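Local coordinates for protein glycerophosphoryl diester phosphodiesterase (Parabacteroides distasonis, PDB 3MZ2) that probably hydrolyses glycerophosphodiesters to an alcohol and glycerol phosphate, at residues F53-S58 with R267-A272; D82-T87 with G92-Y97; E123-W128 with T133-D138. One frame throughout, in Å; residues are numbered along the deposited sequence. Where two conformers were deposited one is given.

Contact 1: F53-S58 with R267-A272; sequences FENTLS and RPIEVA. With SO4 (sulfate ion), chain F.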
loop_
_atom_site.group_PDB
_atom_site.type_symbol
_atom_site.label_atom_id
_atom_site.label_comp_id
_atom_site.label_asym_id
_atom_site.label_seq_id
_atom_site.Cartn_x
_atom_site.Cartn_y
_atom_site.Cartn_z
ATOM N N PHE A 53 -18.382 5.628 14.628
ATOM C CA PHE A 53 -17.627 5.263 15.817
ATOM C C PHE A 53 -18.523 5.372 17.047
ATOM O O PHE A 53 -18.564 4.461 17.896
ATOM C CB PHE A 53 -16.375 6.145 16.052
ATOM C CG PHE A 53 -15.468 6.337 14.861
ATOM C CD1 PHE A 53 -15.312 5.366 13.884
ATOM C CD2 PHE A 53 -14.680 7.500 14.790
ATOM C CE1 PHE A 53 -14.430 5.563 12.855
ATOM C CE2 PHE A 53 -13.846 7.729 13.715
ATOM C CZ PHE A 53 -13.710 6.776 12.744
ATOM N N GLU A 54 -19.195 6.519 17.172
ATOM C CA GLU A 54 -20.072 6.785 18.324
ATOM C C GLU A 54 -21.230 5.770 18.431
ATOM O O GLU A 54 -21.548 5.253 19.537
ATOM C CB GLU A 54 -20.628 8.213 18.216
ATOM C CG GLU A 54 -19.567 9.281 18.295
ATOM C CD GLU A 54 -19.977 10.650 17.720
ATOM O OE1 GLU A 54 -21.190 10.876 17.446
ATOM O OE2 GLU A 54 -19.053 11.495 17.545
ATOM N N ASN A 55 -21.858 5.505 17.298
ATOM C CA ASN A 55 -22.913 4.492 17.209
ATOM C C ASN A 55 -22.412 3.129 17.661
ATOM O O ASN A 55 -23.045 2.469 18.496
ATOM C CB ASN A 55 -23.444 4.386 15.777
ATOM C CG ASN A 55 -24.651 3.449 15.668
ATOM O OD1 ASN A 55 -25.666 3.676 16.331
ATOM N ND2 ASN A 55 -24.563 2.436 14.811
ATOM N N THR A 56 -21.268 2.701 17.170
ATOM C CA THR A 56 -20.746 1.411 17.594
ATOM C C THR A 56 -20.550 1.349 19.115
ATOM O O THR A 56 -20.942 0.384 19.725
ATOM C CB THR A 56 -19.426 1.058 16.883
ATOM O OG1 THR A 56 -19.650 0.981 15.473
ATOM C CG2 THR A 56 -18.830 -0.289 17.343
ATOM N N LEU A 57 -19.929 2.356 19.724
ATOM C CA LEU A 57 -19.763 2.360 21.178
ATOM C C LEU A 57 -21.055 2.325 21.999
ATOM O O LEU A 57 -21.047 1.869 23.150
ATOM C CB LEU A 57 -18.926 3.537 21.620
ATOM C CG LEU A 57 -17.483 3.536 21.131
ATOM C CD1 LEU A 57 -16.750 4.660 21.835
ATOM C CD2 LEU A 57 -16.760 2.206 21.321
ATOM N N SER A 58 -22.180 2.781 21.440
ATOM C CA SER A 58 -23.468 2.695 22.134
ATOM C C SER A 58 -23.909 1.244 22.371
ATOM O O SER A 58 -24.653 0.954 23.307
ATOM C CB SER A 58 -24.560 3.438 21.349
ATOM O OG SER A 58 -24.188 4.785 21.090
ATOM N N ARG A 267 -18.980 -5.199 10.741
ATOM C CA ARG A 267 -20.237 -5.336 11.434
ATOM C C ARG A 267 -20.051 -5.531 12.939
ATOM O O ARG A 267 -20.552 -6.487 13.498
ATOM C CB ARG A 267 -21.008 -6.524 10.873
ATOM C CG ARG A 267 -21.250 -6.512 9.365
ATOM C CD ARG A 267 -21.946 -7.807 8.951
ATOM N NE ARG A 267 -22.161 -7.896 7.504
ATOM C CZ ARG A 267 -23.196 -7.369 6.846
ATOM N NH1 ARG A 267 -24.144 -6.713 7.497
ATOM N NH2 ARG A 267 -23.300 -7.525 5.526
ATOM N N PRO A 268 -19.325 -4.610 13.594
ATOM C CA PRO A 268 -18.989 -4.821 15.019
ATOM C C PRO A 268 -20.176 -5.000 15.976
ATOM O O PRO A 268 -20.055 -5.662 17.016
ATOM C CB PRO A 268 -18.198 -3.565 15.366
ATOM C CG PRO A 268 -18.666 -2.525 14.356
ATOM C CD PRO A 268 -18.857 -3.295 13.104
ATOM N N ILE A 269 -21.305 -4.361 15.666
ATOM C CA ILE A 269 -22.522 -4.475 16.479
ATOM C C ILE A 269 -23.076 -5.872 16.338
ATOM O O ILE A 269 -23.479 -6.504 17.319
ATOM C CB ILE A 269 -23.573 -3.406 16.158
ATOM C CG1 ILE A 269 -22.984 -1.997 16.370
ATOM C CG2 ILE A 269 -24.855 -3.617 17.088
ATOM C CD1 ILE A 269 -23.823 -0.914 15.756
ATOM N N GLU A 270 -23.045 -6.421 15.123
ATOM C CA GLU A 270 -23.503 -7.805 14.956
ATOM C C GLU A 270 -22.573 -8.753 15.691
ATOM O O GLU A 270 -23.026 -9.761 16.284
ATOM C CB GLU A 270 -23.560 -8.197 13.481
ATOM C CG GLU A 270 -24.673 -7.599 12.716
ATOM C CD GLU A 270 -24.818 -8.227 11.321
ATOM O OE1 GLU A 270 -24.603 -9.434 11.153
ATOM O OE2 GLU A 270 -25.130 -7.483 10.387
ATOM N N VAL A 271 -21.261 -8.476 15.635
ATOM C CA VAL A 271 -20.288 -9.294 16.340
ATOM C C VAL A 271 -20.618 -9.277 17.842
ATOM O O VAL A 271 -20.695 -10.335 18.479
ATOM C CB VAL A 271 -18.829 -8.875 16.098
ATOM C CG1 VAL A 271 -17.892 -9.769 16.916
ATOM C CG2 VAL A 271 -18.491 -9.031 14.640
ATOM N N ALA A 272 -20.860 -8.084 18.368
ATOM C CA ALA A 272 -21.198 -7.931 19.788
ATOM C C ALA A 272 -22.423 -8.714 20.169
ATOM O O ALA A 272 -22.430 -9.429 21.159
ATOM C CB ALA A 272 -21.413 -6.450 20.137
HETATM S S SO4 F . -21.565 -7.392 2.179
HETATM O O1 SO4 F . -22.853 -6.698 2.112
HETATM O O2 SO4 F . -21.494 -8.189 3.405
HETATM O O3 SO4 F . -21.418 -8.271 1.019
HETATM O O4 SO4 F . -20.485 -6.405 2.145
#
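Thr56 and Asn55 of one outer helix pack on Pro268 and Ile269 of another, a helix-to-helix contact on the outside of a TIM barrel. Helix 50-59 follows strand 33-36. Helix 268-275 follows strand 262-265. These two strands pair in parallel, so the contact lies over the seam where the first and last strands of the barrel meet. The short segments run almost parallel, at 7°, with axes 9.9 Å apart. The interface is small and made of van der Waals contacts. Thr56 CG2 lies 3.7 Å from Pro268 CG, and the two side chains cross at about a right angle. The torsion of Thr56 (chi1 -61°) sets this methyl anti to the backbone N and puts OG1 beside that N. OG1 bonds to Thr52 O, one turn back in the same helix, which helps hold chi1 and so the direction in which the methyl points. On the inner side, Pro268 also touches Ile34 and Thr56 touches Phe64, so both rest on barrel strands. Further out, Asn55 ND2 sits 3.6 Å from Ile269 CD1.

Arg267 is the N-cap residue of helix 268-275 and does not touch helix 50-59. Its chain is extended from CG to NE. NH1 forms a salt bridge with Glu270 OE2 at 3.1 Å, on the syn side of the carboxylate and 30° out of its plane. NE bonds to Asp240 O. A leucine in its place would probably leave Glu270 without this charge partner, though Arg248 still pairs with OE1, and the sulfate with Lys241 as a remaining ligand. The sulfate is probably from the crystallisation liquor. Its O2 lies at the guanidinium edge, in plane, and accepts from Arg267 NH2 at 2.9 Å.

Contact 2: D82-T87 with G92-Y97; sequences DTLERT and GKVSDY. With SO4 (sulfate ion), chain N.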
loop_
_atom_site.group_PDB
_atom_site.type_symbol
_atom_site.label_atom_id
_atom_site.label_comp_id
_atom_site.label_asym_id
_atom_site.label_seq_id
_atom_site.Cartn_x
_atom_site.Cartn_y
_atom_site.Cartn_z
ATOM N N ASP A 82 -9.225 5.279 -3.046
ATOM C CA ASP A 82 -8.488 6.181 -3.910
ATOM C C ASP A 82 -9.441 7.102 -4.671
ATOM O O ASP A 82 -9.017 8.050 -5.277
ATOM C CB ASP A 82 -7.611 5.384 -4.934
ATOM C CG ASP A 82 -6.519 4.570 -4.259
ATOM O OD1 ASP A 82 -6.049 4.955 -3.144
ATOM O OD2 ASP A 82 -6.147 3.523 -4.816
ATOM N N THR A 83 -10.717 6.777 -4.709
ATOM C CA THR A 83 -11.692 7.663 -5.364
ATOM C C THR A 83 -12.839 7.913 -4.386
ATOM O O THR A 83 -13.112 7.085 -3.508
ATOM C CB THR A 83 -12.202 7.054 -6.690
ATOM O OG1 THR A 83 -12.961 5.860 -6.435
ATOM C CG2 THR A 83 -11.048 6.713 -7.575
ATOM N N LEU A 84 -13.505 9.048 -4.543
ATOM C CA LEU A 84 -14.611 9.453 -3.648
ATOM C C LEU A 84 -15.962 8.760 -3.832
ATOM O O LEU A 84 -16.732 8.782 -2.903
ATOM C CB LEU A 84 -14.810 10.973 -3.740
ATOM C CG LEU A 84 -13.671 11.831 -3.196
ATOM C CD1 LEU A 84 -13.725 13.298 -3.741
ATOM C CD2 LEU A 84 -13.743 11.764 -1.685
ATOM N N GLU A 85 -16.233 8.114 -4.986
ATOM C CA GLU A 85 -17.592 7.643 -5.339
ATOM C C GLU A 85 -18.250 6.596 -4.448
ATOM O O GLU A 85 -19.446 6.698 -4.210
ATOM C CB GLU A 85 -17.682 7.124 -6.788
ATOM C CG GLU A 85 -17.519 8.195 -7.845
ATOM C CD GLU A 85 -16.067 8.471 -8.217
ATOM O OE1 GLU A 85 -15.155 7.861 -7.608
ATOM O OE2 GLU A 85 -15.834 9.310 -9.122
ATOM N N ARG A 86 -17.519 5.588 -3.953
ATOM C CA ARG A 86 -18.162 4.530 -3.165
ATOM C C ARG A 86 -18.775 5.003 -1.835
ATOM O O ARG A 86 -19.903 4.645 -1.510
ATOM C CB ARG A 86 -17.190 3.344 -2.921
ATOM C CG ARG A 86 -17.869 2.125 -2.244
ATOM C CD ARG A 86 -16.879 0.973 -2.014
ATOM N NE ARG A 86 -15.792 1.392 -1.138
ATOM C CZ ARG A 86 -15.770 1.257 0.189
ATOM N NH1 ARG A 86 -16.742 0.622 0.851
ATOM N NH2 ARG A 86 -14.730 1.724 0.856
ATOM N N THR A 87 -18.042 5.793 -1.045
ATOM C CA THR A 87 -18.524 6.125 0.291
ATOM C C THR A 87 -18.777 7.625 0.457
ATOM O O THR A 87 -18.857 8.115 1.591
ATOM C CB THR A 87 -17.552 5.641 1.374
ATOM O OG1 THR A 87 -16.331 6.356 1.249
ATOM C CG2 THR A 87 -17.288 4.133 1.224
ATOM N N GLY A 92 -13.657 11.973 -8.112
ATOM C CA GLY A 92 -12.221 12.274 -8.148
ATOM C C GLY A 92 -11.519 11.689 -6.934
ATOM O O GLY A 92 -12.116 10.890 -6.209
ATOM N N LYS A 93 -10.260 12.101 -6.738
ATOM C CA LYS A 93 -9.382 11.650 -5.645
ATOM C C LYS A 93 -9.564 12.570 -4.433
ATOM O O LYS A 93 -9.697 13.790 -4.603
ATOM C CB LYS A 93 -7.897 11.803 -6.076
ATOM C CG LYS A 93 -7.426 10.929 -7.231
ATOM C CD LYS A 93 -5.908 10.956 -7.436
ATOM C CE LYS A 93 -5.370 12.362 -7.694
ATOM N NZ LYS A 93 -3.885 12.378 -7.886
ATOM N N VAL A 94 -9.474 12.039 -3.231
ATOM C CA VAL A 94 -9.381 12.898 -2.038
ATOM C C VAL A 94 -8.255 13.942 -2.225
ATOM O O VAL A 94 -8.424 15.116 -1.874
ATOM C CB VAL A 94 -9.143 12.074 -0.738
ATOM C CG1 VAL A 94 -8.661 12.932 0.407
ATOM C CG2 VAL A 94 -10.401 11.318 -0.310
ATOM N N SER A 95 -7.114 13.540 -2.776
ATOM C CA SER A 95 -5.989 14.472 -2.856
ATOM C C SER A 95 -6.180 15.563 -3.921
ATOM O O SER A 95 -5.351 16.452 -3.999
ATOM C CB SER A 95 -4.668 13.747 -3.084
ATOM O OG SER A 95 -4.687 13.096 -4.354
ATOM N N ASP A 96 -7.255 15.521 -4.714
ATOM C CA ASP A 96 -7.583 16.664 -5.618
ATOM C C ASP A 96 -8.255 17.849 -4.909
ATOM O O ASP A 96 -8.433 18.894 -5.535
ATOM C CB ASP A 96 -8.560 16.309 -6.762
ATOM C CG ASP A 96 -8.068 15.199 -7.686
ATOM O OD1 ASP A 96 -6.876 15.207 -8.090
ATOM O OD2 ASP A 96 -8.950 14.384 -8.075
ATOM N N TYR A 97 -8.674 17.678 -3.655
ATOM C CA TYR A 97 -9.488 18.674 -2.966
ATOM C C TYR A 97 -8.817 19.118 -1.676
ATOM O O TYR A 97 -8.199 18.329 -0.990
ATOM C CB TYR A 97 -10.853 18.069 -2.608
ATOM C CG TYR A 97 -11.660 17.662 -3.811
ATOM C CD1 TYR A 97 -12.427 18.583 -4.491
ATOM C CD2 TYR A 97 -11.708 16.328 -4.222
ATOM C CE1 TYR A 97 -13.184 18.213 -5.597
ATOM C CE2 TYR A 97 -12.458 15.953 -5.335
ATOM C CZ TYR A 97 -13.201 16.901 -6.004
ATOM O OH TYR A 97 -13.973 16.565 -7.099
HETATM S S SO4 N . -2.927 11.938 -11.101
HETATM O O1 SO4 N . -4.127 11.497 -10.379
HETATM O O2 SO4 N . -2.085 12.807 -10.258
HETATM O O3 SO4 N . -2.178 10.732 -11.497
HETATM O O4 SO4 N . -3.336 12.701 -12.318
#
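Leu84 makes the largest single share of this contact between two turns of one loop. Its backbone N donates to Gly92 O at 2.8 Å, nearly in line with the carbonyl. From there the side chain runs over the second turn. CB and then CG pass the same Gly92 O, with CG at 3.5 Å. At CG the chain branches. CD2 meets Val94 CG2 at 3.6 Å, and CD1 reaches Tyr97 CE2 at 3.3 Å, a tight approach that is oblique to the ring. The torsion (chi1 -67°) puts CG beside the backbone N, on the side of the glycine carbonyl.

Gly92 has a positive phi of 95°, where a side chain would jam against the preceding carbonyl. Lys93 comes just before a short 3-10 segment, 94-96, and its N bonds to Asp96 OD2 from above the carboxylate plane. Lys93 NZ holds a sulfate O1 at 2.7 Å. This sulfate, probably from the crystallisation liquor, is also bonded by Lys241 and Arg41 of the second subunit.

The loop follows strand 76-78 and leads into helix 99-102. Thr83 and Asp82 bond to their counterparts in the second subunit, within the dimer interface. Val94 and Tyr97 both pack on Leu102 of this helix.

Contact 3: E123-W128 with T133-D138; sequences EEAIRW and TILILD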
loop_
_atom_site.group_PDB
_atom_site.type_symbol
_atom_site.label_atom_id
_atom_site.label_comp_id
_atom_site.label_asym_id
_atom_site.label_seq_id
_atom_site.Cartn_x
_atom_site.Cartn_y
_atom_site.Cartn_z
ATOM N N GLU A 123 -7.165 14.303 13.195
ATOM C CA GLU A 123 -7.085 15.059 14.427
ATOM C C GLU A 123 -8.387 15.036 15.224
ATOM O O GLU A 123 -8.387 14.834 16.442
ATOM C CB GLU A 123 -6.714 16.505 14.116
ATOM C CG GLU A 123 -6.480 17.353 15.360
ATOM C CD GLU A 123 -5.297 16.869 16.193
ATOM O OE1 GLU A 123 -4.429 16.145 15.661
ATOM O OE2 GLU A 123 -5.232 17.230 17.395
ATOM N N GLU A 124 -9.511 15.264 14.548
ATOM C CA GLU A 124 -10.819 15.216 15.231
ATOM C C GLU A 124 -11.049 13.848 15.860
ATOM O O GLU A 124 -11.568 13.761 16.990
ATOM C CB GLU A 124 -11.978 15.525 14.278
ATOM C CG GLU A 124 -13.373 15.286 14.866
ATOM C CD GLU A 124 -14.464 15.498 13.840
ATOM O OE1 GLU A 124 -14.143 15.507 12.631
ATOM O OE2 GLU A 124 -15.630 15.664 14.245
ATOM N N ALA A 125 -10.649 12.777 15.151
ATOM C CA ALA A 125 -10.855 11.446 15.653
ATOM C C ALA A 125 -9.985 11.154 16.873
ATOM O O ALA A 125 -10.449 10.553 17.855
ATOM C CB ALA A 125 -10.586 10.412 14.527
ATOM N N ILE A 126 -8.738 11.594 16.823
ATOM C CA ILE A 126 -7.805 11.393 17.922
ATOM C C ILE A 126 -8.311 12.139 19.170
ATOM O O ILE A 126 -8.338 11.569 20.266
ATOM C CB ILE A 126 -6.370 11.858 17.528
ATOM C CG1 ILE A 126 -5.731 10.915 16.518
ATOM C CG2 ILE A 126 -5.402 11.964 18.749
ATOM C CD1 ILE A 126 -4.463 11.467 15.972
ATOM N N ARG A 127 -8.703 13.402 19.010
ATOM C CA ARG A 127 -9.209 14.207 20.131
ATOM C C ARG A 127 -10.430 13.563 20.784
ATOM O O ARG A 127 -10.554 13.515 22.011
ATOM C CB ARG A 127 -9.563 15.623 19.667
ATOM C CG ARG A 127 -8.347 16.482 19.302
ATOM C CD ARG A 127 -8.688 17.994 19.333
ATOM N NE ARG A 127 -9.316 18.360 20.594
ATOM C CZ ARG A 127 -10.186 19.353 20.734
ATOM N NH1 ARG A 127 -10.504 20.101 19.686
ATOM N NH2 ARG A 127 -10.719 19.605 21.927
ATOM N N TRP A 128 -11.313 13.027 19.960
ATOM C CA TRP A 128 -12.505 12.314 20.433
ATOM C C TRP A 128 -12.198 10.984 21.093
ATOM O O TRP A 128 -12.813 10.604 22.065
ATOM C CB TRP A 128 -13.426 12.073 19.245
ATOM C CG TRP A 128 -14.611 11.210 19.590
ATOM C CD1 TRP A 128 -15.785 11.621 20.187
ATOM C CD2 TRP A 128 -14.717 9.806 19.423
ATOM N NE1 TRP A 128 -16.619 10.539 20.375
ATOM C CE2 TRP A 128 -15.977 9.413 19.927
ATOM C CE3 TRP A 128 -13.869 8.820 18.891
ATOM C CZ2 TRP A 128 -16.422 8.064 19.879
ATOM C CZ3 TRP A 128 -14.303 7.477 18.885
ATOM C CH2 TRP A 128 -15.559 7.129 19.385
ATOM N N THR A 133 -11.655 5.113 23.577
ATOM C CA THR A 133 -11.310 3.966 22.757
ATOM C C THR A 133 -9.825 4.073 22.321
ATOM O O THR A 133 -9.077 4.898 22.826
ATOM C CB THR A 133 -12.267 3.889 21.521
ATOM O OG1 THR A 133 -12.006 2.692 20.758
ATOM C CG2 THR A 133 -12.119 5.085 20.610
ATOM N N ILE A 134 -9.418 3.216 21.408
ATOM C CA ILE A 134 -8.095 3.215 20.829
ATOM C C ILE A 134 -8.313 3.203 19.339
ATOM O O ILE A 134 -9.140 2.440 18.844
ATOM C CB ILE A 134 -7.328 1.924 21.195
ATOM C CG1 ILE A 134 -7.280 1.697 22.682
ATOM C CG2 ILE A 134 -5.887 1.902 20.574
ATOM C CD1 ILE A 134 -7.018 0.304 23.067
ATOM N N LEU A 135 -7.602 4.042 18.603
ATOM C CA LEU A 135 -7.632 4.029 17.171
ATOM C C LEU A 135 -6.429 3.254 16.648
ATOM O O LEU A 135 -5.334 3.248 17.267
ATOM C CB LEU A 135 -7.557 5.490 16.664
ATOM C CG LEU A 135 -8.621 6.473 17.172
ATOM C CD1 LEU A 135 -8.348 7.875 16.619
ATOM C CD2 LEU A 135 -10.004 5.969 16.851
ATOM N N ILE A 136 -6.592 2.622 15.502
ATOM C CA ILE A 136 -5.555 1.814 14.896
ATOM C C ILE A 136 -5.379 2.291 13.455
ATOM O O ILE A 136 -6.315 2.213 12.645
ATOM C CB ILE A 136 -5.889 0.311 14.942
ATOM C CG1 ILE A 136 -6.210 -0.095 16.386
ATOM C CG2 ILE A 136 -4.658 -0.488 14.345
ATOM C CD1 ILE A 136 -6.702 -1.600 16.572
ATOM N N LEU A 137 -4.223 2.869 13.163
ATOM C CA LEU A 137 -3.986 3.540 11.891
ATOM C C LEU A 137 -3.468 2.576 10.824
ATOM O O LEU A 137 -2.346 2.030 10.915
ATOM C CB LEU A 137 -2.984 4.694 12.017
ATOM C CG LEU A 137 -3.301 5.749 13.097
ATOM C CD1 LEU A 137 -2.301 6.939 12.996
ATOM C CD2 LEU A 137 -4.748 6.240 13.065
ATOM N N ASP A 138 -4.239 2.439 9.756
ATOM C CA ASP A 138 -3.746 1.731 8.579
ATOM C C ASP A 138 -2.875 2.734 7.782
ATOM O O ASP A 138 -2.715 3.894 8.176
ATOM C CB ASP A 138 -4.935 1.189 7.776
ATOM C CG ASP A 138 -4.545 0.085 6.794
ATOM O OD1 ASP A 138 -3.396 -0.401 6.831
ATOM O OD2 ASP A 138 -5.427 -0.294 5.992
#
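Leu135 meets the flank of helix 122-129 with one methyl, in an alpha-to-beta packing contact of the TIM barrel. The helix lies on the outside, and strand 135-137 is one of the parallel strands of the barrel wall. CD1 of Leu135 is the touching atom. It lies 4.0 Å from Ala125 CB and 4.0 Å from Ile126 CG1, and it also reaches the backbone, 3.6 Å from Ala125 O. The torsion of Leu135 (chi1 -56°) sets CG beside the backbone N and anti to the carbonyl carbon, which carries CD1 out to the helix.

Further along the helix, Trp128 makes a second apolar contact, with Thr133. With CG anti to the backbone N (chi1 174°), the indole reaches the Thr133 methyl.

The second shell holds these groups in place. Ile126 also packs on Val160 of the next strand, 160-164, and on Tyr159 just before it. Trp128 packs on Met50, Glu54 and Leu57 of helix 50-59, and Lys132 makes a cation-pi contact with its ring. Leu135 is fixed by backbone bonds to Tyr159 and Met161, while Ile134 and Ile136 bond to the strand on the other side at Phe64. Thr133 OG1 bonds to Ala62 O, which holds OG1 away and leaves the methyl for the indole: CG2 lies 3.7 Å from Trp128 CZ3, oblique to the ring.

Overall arrangement
All three contacts belong to one TIM-barrel domain. Contact 1 spans nearly the whole domain: its segments are 209 residues apart, and contacts 2 and 3 fall between them, contact 2 first. Contacts 1 and 3 have centres 16 Å apart and touch, Trp128 packing on Phe53. Helix 50-59 thus links them, and three outer helices, 268-275, 50-59 and 122-129, follow one another round the barrel. Strands 262-265, 33-36, 63-70 and 135-137 adjoin in the same order beneath them. Contacts 1 and 3 therefore pack outer helices near the seam of the barrel. Contact 2 stands apart, its centre 26 Å from contact 1 and 21 Å from contact 3, and belongs to the dimer interface.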